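Local coordinates for DUF6833 domain-containing protein (Pseudomonas phage LUZ7, PDB 3PF6), which is of unknown function but belongs to a family of uncharacterised proteins (DUF6833) and forms a helical dimer, at residues G35-H38 and H39-M42. Sequence-based numbering, arbitrary orientation.
Sequences GGTH and HDFM
Thr37 and Asp40 meet where the loop enters helix 38-58, and hydrogen bonding dominates. The amide of Asp40 donates to OG1 of Thr37, with 3.1 Å between N and OG1 and an angle of 161° at the hydrogen. OG1 is put there by a chi1 of 65°, which sets the hydroxyl between the residue's own N and carbonyl carbon, facing the first turn. The carboxylate of Asp40 leans back over the same threonine and reaches its backbone through water: one water accepts from Thr37 N at 2.9 Å and donates to Asp40 OD2 at 2.7 Å. A direct bond and a water bridge thus tie the two residues together in reciprocal fashion. The first main-chain bonds of the helix follow, Phe41 N to Thr37 O at 3.0 Å and selenomethionine Met42 N to His38 O at 2.9 Å.

His38 and Met42, one turn apart, add a side-chain contact: they run alongside each other in the same direction. CG of Met42 rests over one face of the imidazole, 3.9 Å from the ring centroid and displaced toward the rim, a CH-pi contact; the selenium lies farther off and oblique to the ring. Phe41, with CG anti to its N (chi1 178°), carries its ring away from the loop to pack on Leu26, Ala29 and Arg30 of helix 22-32 and on Phe33 of the second subunit. Arg30 hydrogen-bonds through NH1 to Gly35 O and through NH2 to Gly36 O, holding the loop to the preceding helix. The arrangement is a helix N-cap with Thr37 as the capping residue, where the loop after helix 22-32 starts helix 38-58; the return link from Asp40 to Thr37 N, direct in a capping box, is here made by a water.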
loop_
_atom_site.group_PDB
_atom_site.type_symbol
_atom_site.label_atom_id
_atom_site.label_comp_id
_atom_site.label_asym_id
_atom_site.label_seq_id
_atom_site.Cartn_x
_atom_site.Cartn_y
_atom_site.Cartn_z
ATOM N N GLY A 35 7.007 -9.358 -11.562
ATOM C CA GLY A 35 8.307 -9.999 -11.465
ATOM C C GLY A 35 8.730 -9.855 -10.018
ATOM O O GLY A 35 8.083 -9.171 -9.238
ATOM N N GLY A 36 9.824 -10.473 -9.634
ATOM C CA GLY A 36 10.161 -10.374 -8.221
ATOM C C GLY A 36 9.144 -11.185 -7.414
ATOM O O GLY A 36 8.053 -11.582 -7.894
ATOM N N THR A 37 9.507 -11.426 -6.165
ATOM C CA THR A 37 8.958 -12.543 -5.456
ATOM C C THR A 37 7.670 -12.198 -4.743
ATOM O O THR A 37 7.407 -11.043 -4.420
ATOM C CB THR A 37 9.996 -13.064 -4.470
ATOM O OG1 THR A 37 10.247 -12.062 -3.473
ATOM C CG2 THR A 37 11.329 -13.421 -5.212
ATOM N N HIS A 38 6.871 -13.225 -4.479
ATOM C CA HIS A 38 5.660 -13.065 -3.690
ATOM C C HIS A 38 5.994 -12.514 -2.300
ATOM O O HIS A 38 5.277 -11.651 -1.779
ATOM C CB HIS A 38 4.939 -14.392 -3.557
ATOM C CG HIS A 38 3.698 -14.322 -2.721
ATOM N ND1 HIS A 38 2.485 -13.882 -3.212
ATOM C CD2 HIS A 38 3.493 -14.618 -1.418
ATOM C CE1 HIS A 38 1.578 -13.942 -2.254
ATOM N NE2 HIS A 38 2.164 -14.375 -1.154
ATOM N N HIS A 39 7.075 -13.019 -1.697
ATOM C CA HIS A 39 7.513 -12.526 -0.402
ATOM C C HIS A 39 7.765 -11.010 -0.409
ATOM O O HIS A 39 7.271 -10.263 0.493
ATOM C CB HIS A 39 8.779 -13.230 0.092
ATOM C CG HIS A 39 9.174 -12.810 1.469
ATOM N ND1 HIS A 39 10.084 -11.810 1.721
ATOM C CD2 HIS A 39 8.726 -13.228 2.672
ATOM C CE1 HIS A 39 10.185 -11.636 3.026
ATOM N NE2 HIS A 39 9.380 -12.495 3.626
ATOM N N ASP A 40 8.568 -10.558 -1.367
ATOM C CA ASP A 40 8.905 -9.136 -1.420
ATOM C C ASP A 40 7.644 -8.319 -1.695
ATOM O O ASP A 40 7.479 -7.231 -1.168
ATOM C CB ASP A 40 9.972 -8.831 -2.486
ATOM C CG ASP A 40 11.364 -9.295 -2.074
ATOM O OD1 ASP A 40 11.580 -9.612 -0.872
ATOM O OD2 ASP A 40 12.252 -9.316 -2.957
ATOM N N PHE A 41 6.765 -8.838 -2.561
ATOM C CA PHE A 41 5.519 -8.154 -2.896
ATOM C C PHE A 41 4.675 -7.945 -1.637
ATOM O O PHE A 41 4.202 -6.842 -1.362
ATOM C CB PHE A 41 4.748 -8.953 -3.947
ATOM C CG PHE A 41 3.443 -8.343 -4.319
ATOM C CD1 PHE A 41 3.396 -7.297 -5.230
ATOM C CD2 PHE A 41 2.253 -8.813 -3.760
ATOM C CE1 PHE A 41 2.183 -6.717 -5.574
ATOM C CE2 PHE A 41 1.021 -8.239 -4.106
ATOM C CZ PHE A 41 0.996 -7.184 -5.001
HETATM N N MSE A 42 4.478 -9.021 -0.862
HETATM C CA MSE A 42 3.669 -8.865 0.338
HETATM C C MSE A 42 4.355 -7.991 1.368
HETATM O O MSE A 42 3.685 -7.261 2.099
HETATM C CB MSE A 42 3.297 -10.231 0.944
HETATM C CG MSE A 42 2.374 -11.032 0.065
HETATM SE SE MSE A 42 0.645 -10.161 -0.252
HETATM C CE MSE A 42 -0.229 -10.615 1.425
HETATM O O HOH W 1 11.575 -9.505 -5.526
#